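Local atomic coordinates of extracellular ligand-binding receptor (Rhodopseudomonas palustris, PDB entry 3SG0), a protein that binds benzoylformate and probably serves the uptake of aromatic acids as a periplasmic solute-binding protein of the leucine-binding family. Residues 81-84 with 85-89; 309-312 with 313-317; 74-77 with 78-81. All coordinates share one frame; numbering follows the deposited sequence.

Contact 1. Residues 81-84 with 85-89; sequences ARKL and LSEEK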
loop_
_atom_site.group_PDB
_atom_site.type_symbol
_atom_site.label_atom_id
_atom_site.label_comp_id
_atom_site.label_asym_id
_atom_site.label_seq_id
_atom_site.Cartn_x
_atom_site.Cartn_y
_atom_site.Cartn_z
ATOM N N ALA A 81 -7.694 15.953 6.827
ATOM C CA ALA A 81 -6.558 15.999 7.740
ATOM C C ALA A 81 -6.596 17.263 8.586
ATOM O O ALA A 81 -6.394 17.211 9.792
ATOM C CB ALA A 81 -5.258 15.928 6.965
ATOM N N ARG A 82 -6.851 18.405 7.956
ATOM C CA ARG A 82 -6.872 19.653 8.706
ATOM C C ARG A 82 -7.990 19.658 9.741
ATOM O O ARG A 82 -7.807 20.183 10.839
ATOM C CB ARG A 82 -6.939 20.868 7.778
ATOM C CG ARG A 82 -5.647 21.092 7.012
ATOM C CD ARG A 82 -5.641 22.423 6.281
ATOM N NE ARG A 82 -4.294 22.747 5.817
ATOM C CZ ARG A 82 -3.879 22.621 4.563
ATOM N NH1 ARG A 82 -4.711 22.188 3.621
ATOM N NH2 ARG A 82 -2.628 22.936 4.251
ATOM N N LYS A 83 -9.136 19.070 9.412
ATOM C CA LYS A 83 -10.233 18.965 10.370
ATOM C C LYS A 83 -9.838 18.076 11.545
ATOM O O LYS A 83 -10.043 18.431 12.708
ATOM C CB LYS A 83 -11.489 18.406 9.697
ATOM C CG LYS A 83 -12.705 18.354 10.609
ATOM C CD LYS A 83 -13.783 17.436 10.052
ATOM C CE LYS A 83 -14.198 17.845 8.649
ATOM N NZ LYS A 83 -15.215 16.914 8.078
ATOM N N LEU A 84 -9.270 16.916 11.240
ATOM C CA LEU A 84 -8.864 15.971 12.276
ATOM C C LEU A 84 -7.771 16.552 13.177
ATOM O O LEU A 84 -7.777 16.341 14.398
ATOM C CB LEU A 84 -8.405 14.657 11.639
ATOM C CG LEU A 84 -9.512 13.880 10.914
ATOM C CD1 LEU A 84 -8.916 12.815 10.003
ATOM C CD2 LEU A 84 -10.452 13.247 11.925
ATOM N N LEU A 85 -6.840 17.290 12.583
ATOM C CA LEU A 85 -5.721 17.851 13.333
ATOM C C LEU A 85 -6.145 19.086 14.125
ATOM O O LEU A 85 -5.851 19.205 15.319
ATOM C CB LEU A 85 -4.546 18.174 12.391
ATOM C CG LEU A 85 -3.896 16.994 11.667
ATOM C CD1 LEU A 85 -3.053 17.458 10.484
ATOM C CD2 LEU A 85 -3.063 16.149 12.632
ATOM N N SER A 86 -6.855 20.003 13.476
ATOM C CA SER A 86 -7.151 21.290 14.098
ATOM C C SER A 86 -8.389 21.254 14.985
ATOM O O SER A 86 -8.459 21.976 15.983
ATOM C CB SER A 86 -7.285 22.391 13.038
ATOM O OG SER A 86 -8.546 22.342 12.400
ATOM N N GLU A 87 -9.366 20.428 14.630
ATOM C CA GLU A 87 -10.612 20.351 15.384
ATOM C C GLU A 87 -10.623 19.237 16.433
ATOM O O GLU A 87 -10.931 19.480 17.600
ATOM C CB GLU A 87 -11.820 20.228 14.447
ATOM C CG GLU A 87 -12.024 21.435 13.538
ATOM C CD GLU A 87 -13.227 21.292 12.621
ATOM O OE1 GLU A 87 -14.096 20.437 12.899
ATOM O OE2 GLU A 87 -13.304 22.036 11.619
ATOM N N GLU A 88 -10.277 18.022 16.025
ATOM C CA GLU A 88 -10.277 16.891 16.946
ATOM C C GLU A 88 -8.950 16.758 17.694
ATOM O O GLU A 88 -8.869 16.067 18.705
ATOM C CB GLU A 88 -10.604 15.588 16.209
ATOM C CG GLU A 88 -11.968 15.579 15.530
ATOM C CD GLU A 88 -13.125 15.658 16.516
ATOM O OE1 GLU A 88 -12.890 15.530 17.737
ATOM O OE2 GLU A 88 -14.273 15.847 16.063
ATOM N N LYS A 89 -7.913 17.427 17.197
ATOM C CA LYS A 89 -6.585 17.374 17.812
ATOM C C LYS A 89 -6.101 15.937 17.997
ATOM O O LYS A 89 -5.612 15.546 19.059
ATOM C CB LYS A 89 -6.568 18.162 19.122
ATOM C CG LYS A 89 -6.857 19.640 18.881
ATOM C CD LYS A 89 -6.851 20.476 20.146
ATOM C CE LYS A 89 -7.150 21.932 19.807
ATOM N NZ LYS A 89 -7.270 22.793 21.016
#

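Contact 2. Residues 309-312 with 313-317; sequences VHLW and DSMTL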
loop_
_atom_site.group_PDB
_atom_site.type_symbol
_atom_site.label_atom_id
_atom_site.label_comp_id
_atom_site.label_asym_id
_atom_site.label_seq_id
_atom_site.Cartn_x
_atom_site.Cartn_y
_atom_site.Cartn_z
ATOM N N VAL A 309 -5.361 -4.457 5.871
ATOM C CA VAL A 309 -4.208 -4.748 6.712
ATOM C C VAL A 309 -3.229 -3.579 6.751
ATOM O O VAL A 309 -2.417 -3.489 7.665
ATOM C CB VAL A 309 -3.523 -6.090 6.334
ATOM C CG1 VAL A 309 -2.314 -5.875 5.423
ATOM C CG2 VAL A 309 -3.109 -6.830 7.598
ATOM N N HIS A 310 -3.312 -2.671 5.789
ATOM C CA HIS A 310 -2.447 -1.492 5.830
ATOM C C HIS A 310 -2.864 -0.580 6.972
ATOM O O HIS A 310 -2.018 0.081 7.585
ATOM C CB HIS A 310 -2.425 -0.814 4.459
ATOM C CG HIS A 310 -1.913 -1.744 3.418
ATOM N ND1 HIS A 310 -2.232 -1.713 2.074
ATOM C CD2 HIS A 310 -1.102 -2.809 3.593
ATOM C CE1 HIS A 310 -1.619 -2.721 1.468
ATOM N NE2 HIS A 310 -0.924 -3.391 2.369
ATOM N N LEU A 311 -4.154 -0.563 7.292
ATOM C CA LEU A 311 -4.618 0.137 8.486
ATOM C C LEU A 311 -4.221 -0.658 9.734
ATOM O O LEU A 311 -3.671 -0.111 10.693
ATOM C CB LEU A 311 -6.129 0.357 8.428
ATOM C CG LEU A 311 -6.753 0.993 9.672
ATOM C CD1 LEU A 311 -6.050 2.279 10.079
ATOM C CD2 LEU A 311 -8.234 1.232 9.431
ATOM N N TRP A 312 -4.481 -1.961 9.712
ATOM C CA TRP A 312 -4.172 -2.816 10.852
ATOM C C TRP A 312 -2.694 -2.722 11.263
ATOM O O TRP A 312 -2.381 -2.491 12.436
ATOM C CB TRP A 312 -4.542 -4.260 10.526
ATOM C CG TRP A 312 -4.331 -5.215 11.655
ATOM C CD1 TRP A 312 -3.234 -5.982 11.876
ATOM C CD2 TRP A 312 -5.244 -5.499 12.720
ATOM N NE1 TRP A 312 -3.400 -6.733 13.015
ATOM C CE2 TRP A 312 -4.631 -6.459 13.549
ATOM C CE3 TRP A 312 -6.526 -5.047 13.045
ATOM C CZ2 TRP A 312 -5.250 -6.967 14.692
ATOM C CZ3 TRP A 312 -7.139 -5.557 14.180
ATOM C CH2 TRP A 312 -6.500 -6.504 14.986
ATOM N N ASP A 313 -1.791 -2.924 10.305
ATOM C CA ASP A 313 -0.359 -2.902 10.596
ATOM C C ASP A 313 0.073 -1.508 11.079
ATOM O O ASP A 313 0.956 -1.389 11.928
ATOM C CB ASP A 313 0.473 -3.264 9.356
ATOM C CG ASP A 313 0.554 -4.767 9.061
ATOM O OD1 ASP A 313 0.128 -5.618 9.888
ATOM O OD2 ASP A 313 1.094 -5.075 7.964
ATOM N N SER A 314 -0.511 -0.450 10.517
ATOM C CA SER A 314 -0.201 0.894 11.007
ATOM C C SER A 314 -0.540 0.999 12.488
ATOM O O SER A 314 0.222 1.567 13.278
ATOM C CB SER A 314 -0.974 1.962 10.230
ATOM O OG SER A 314 -0.564 2.034 8.876
HETATM N N MSE A 315 -1.707 0.478 12.859
HETATM C CA MSE A 315 -2.108 0.490 14.261
HETATM C C MSE A 315 -1.269 -0.429 15.131
HETATM O O MSE A 315 -1.135 -0.170 16.324
HETATM C CB MSE A 315 -3.601 0.202 14.414
HETATM C CG MSE A 315 -4.448 1.440 14.152
HETATM SE SE MSE A 315 -4.016 3.004 15.295
HETATM C CE MSE A 315 -4.181 2.201 17.050
ATOM N N THR A 316 -0.687 -1.486 14.571
ATOM C CA THR A 316 0.248 -2.297 15.355
ATOM C C THR A 316 1.416 -1.428 15.816
ATOM O O THR A 316 1.803 -1.445 16.991
ATOM C CB THR A 316 0.760 -3.495 14.552
ATOM O OG1 THR A 316 -0.351 -4.343 14.236
ATOM C CG2 THR A 316 1.807 -4.278 15.343
ATOM N N LEU A 317 1.973 -0.647 14.897
ATOM C CA LEU A 317 3.070 0.242 15.256
ATOM C C LEU A 317 2.643 1.281 16.286
ATOM O O LEU A 317 3.368 1.553 17.246
ATOM C CB LEU A 317 3.625 0.950 14.021
ATOM C CG LEU A 317 4.397 0.068 13.043
ATOM C CD1 LEU A 317 4.693 0.833 11.771
ATOM C CD2 LEU A 317 5.687 -0.433 13.662
#

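Contact 3. Residues 74-77 with 78-81; sequences PTKA and AQNA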
loop_
_atom_site.group_PDB
_atom_site.type_symbol
_atom_site.label_atom_id
_atom_site.label_comp_id
_atom_site.label_asym_id
_atom_site.label_seq_id
_atom_site.Cartn_x
_atom_site.Cartn_y
_atom_site.Cartn_z
ATOM N N PRO A 74 -7.092 14.328 -3.513
ATOM C CA PRO A 74 -6.097 14.961 -2.633
ATOM C C PRO A 74 -6.623 16.188 -1.890
ATOM O O PRO A 74 -6.267 16.400 -0.733
ATOM C CB PRO A 74 -4.965 15.349 -3.594
ATOM C CG PRO A 74 -5.120 14.408 -4.763
ATOM C CD PRO A 74 -6.607 14.195 -4.898
ATOM N N THR A 75 -7.473 16.983 -2.526
ATOM C CA THR A 75 -8.000 18.177 -1.873
ATOM C C THR A 75 -8.870 17.796 -0.674
ATOM O O THR A 75 -8.774 18.388 0.405
ATOM C CB THR A 75 -8.797 19.043 -2.865
ATOM O OG1 THR A 75 -7.918 19.499 -3.901
ATOM C CG2 THR A 75 -9.405 20.242 -2.168
ATOM N N LYS A 76 -9.722 16.795 -0.861
ATOM C CA LYS A 76 -10.573 16.349 0.224
ATOM C C LYS A 76 -9.771 15.704 1.352
ATOM O O LYS A 76 -10.101 15.871 2.517
ATOM C CB LYS A 76 -11.655 15.392 -0.272
ATOM C CG LYS A 76 -12.726 15.115 0.772
ATOM C CD LYS A 76 -13.953 14.419 0.191
ATOM C CE LYS A 76 -15.052 14.255 1.239
ATOM N NZ LYS A 76 -15.629 15.562 1.681
ATOM N N ALA A 77 -8.732 14.955 1.009
ATOM C CA ALA A 77 -7.891 14.357 2.040
ATOM C C ALA A 77 -7.230 15.443 2.884
ATOM O O ALA A 77 -7.141 15.316 4.100
ATOM C CB ALA A 77 -6.840 13.441 1.426
ATOM N N ALA A 78 -6.751 16.502 2.238
ATOM C CA ALA A 78 -6.132 17.602 2.970
ATOM C C ALA A 78 -7.142 18.284 3.889
ATOM O O ALA A 78 -6.824 18.621 5.032
ATOM C CB ALA A 78 -5.491 18.602 2.003
ATOM N N GLN A 79 -8.363 18.477 3.396
ATOM C CA GLN A 79 -9.433 19.012 4.231
ATOM C C GLN A 79 -9.729 18.105 5.423
ATOM O O GLN A 79 -9.866 18.570 6.552
ATOM C CB GLN A 79 -10.697 19.232 3.404
ATOM C CG GLN A 79 -10.548 20.326 2.362
ATOM C CD GLN A 79 -11.680 20.353 1.349
ATOM O OE1 GLN A 79 -12.459 19.408 1.239
ATOM N NE2 GLN A 79 -11.767 21.443 0.594
ATOM N N ASN A 80 -9.833 16.806 5.165
ATOM C CA ASN A 80 -10.039 15.838 6.234
ATOM C C ASN A 80 -8.939 15.926 7.283
ATOM O O ASN A 80 -9.207 15.957 8.480
ATOM C CB ASN A 80 -10.089 14.404 5.690
ATOM C CG ASN A 80 -11.353 14.108 4.897
ATOM O OD1 ASN A 80 -12.305 14.887 4.893
ATOM N ND2 ASN A 80 -11.376 12.956 4.246
ATOM N N ALA A 81 -7.694 15.953 6.827
ATOM C CA ALA A 81 -6.558 15.999 7.740
ATOM C C ALA A 81 -6.596 17.263 8.586
ATOM O O ALA A 81 -6.394 17.211 9.792
ATOM C CB ALA A 81 -5.258 15.928 6.965
#

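Contact 1. Residues 81-84 with 85-89
The carbonyl oxygen of R82 is gripped twice by S86, whose OG and backbone N both donate to R82 O at 2.8 Å and reach it from opposite faces of the carbonyl plane. This is the last turn of helix 74-86 in the periplasmic-binding-protein fold, where i to i+4 bonding holds as far as E87 and then gives way. With chi1 at 79°, OG sits between its own backbone N and carbonyl carbon, a position that swings it back along the helix, within bonding distance of R82 O. One residue earlier the pattern is plain: L85 N donates to A81 O at 2.8 Å. One residue later K83 O takes E87 N at 2.9 Å and, weakly, E88 N as well. K89 then leaves the helix with positive phi (53°).

L85 has its CG 3.1 Å from A81 O and brings CD1 to 4.4 Å from A81 CB, on the face that meets L105 and I108 of helix 99-111. L84 instead faces the sheet, against F66, L68 and L93. On the exposed side, in the conformer given here, K83 is bent at chi3 and keeps NZ 6.1 Å from E87 OE1, while the extended glutamate lays its carboxylate across the lysine methylenes, with E87 OE1 3.4 Å from K83 CG.

Contact 2. Residues 309-312 with 313-317
S314 OG donates to H310 O at 2.8 Å, lined up with the carbonyl bond at a C=O...OG angle of 166°. The hydroxyl is the stronger donor here, since S314 N reaches the same oxygen only weakly, at 3.3 Å. Its chi1 of -66° sets OG beside its own backbone N and turns it back along the helix to that carbonyl. Replacing S314 by alanine removes the hydroxyl, and H310 O is then likely to keep just the weak amide bond, leaving the turn that carries the histidine less firmly held.

One residue earlier, D313 N gives V309 O a nearly straight bond of 2.8 Å. The D313 carboxylate meets the W312 indole at its edge, OD1 lying in the ring plane 3.9 Å from CD1, with the two planes 55° apart. T316 N closes on W312 O at 2.9 Å within the carbonyl plane, and on another side of the helix L311 CD1 and M315 CG, of a selenomethionine, approach to 4.5 Å.

Residues further out hold or pack against these groups. N353 and N354 donate to D313 OD1 and OD2 respectively, holding the buried carboxylate, while F291, R290 and A294 of helix 283-298 pack on W312. L311 and M315 both rest on I94 of strand 92-94. T316 and R290 also belong to a 3-hydroxypyruvate site, unoccupied in this chain. H310, which touches the bound benzoyl-formic acid from this early turn of helix 306-328, is one of the residues lining the ligand pocket of this periplasmic binding protein.

Contact 3. Residues 74-77 with 78-81
With chi1 near -65° in both T75 and Q79, the threonine methyl CG2 stands beside its own carbonyl carbon and the glutamine chain turns back along the helix, which brings CG2 to 3.8 Å from Q79 NE2. The glutamine, extended beyond CG, runs over the T75 carbonyl, its CG 3.3 Å from T75 O, and its OE1 comes 3.7 Å from K76 CA. N80, one residue on, has chi1 at -71° and folds its amide back over K76 O, which lies 3.2 Å from N80 CG.

These groups ride on the opening turns of helix 74-86, a flanking helix of the sheet containing strands 61-69 and 92-94 in the periplasmic-binding-protein fold. Here the i to i+4 bonding is regular: A78 N bonds P74 O at 3.0 Å, and N80 N bonds K76 O at 2.8 Å. P74 fits the first turn, where a missing amide proton costs the helix no bond, and D73, the residue before it, accepts from K76 N through OD2. A77 and A78 touch V101 and I108 of helix 99-111, and their small size probably allows the close approach. On the sheet side, N80 ND2 donates to T33 OG1 and to D69 O, joining the helix to the ends of two strands.

How the contacts relate
From the N terminus, contact 3 comes first, in the opening turns of helix 74-86, and contact 1 follows where the same helix runs out toward strand 92-94; they share A81 and their centres are 11 Å apart. Contact 2 lies far on in the sequence, in helix 306-328, and is in series with both, so none is nested or crossed. Each closes single helical turns, not a long loop. Residues 309-317 stay clear of the other two, with nearest atoms about 11 Å from contact 1 and about 13 Å from contact 3. Strand 92-94 links the two helices: L93 meets residues of contact 1, and I94 meets those of contact 2.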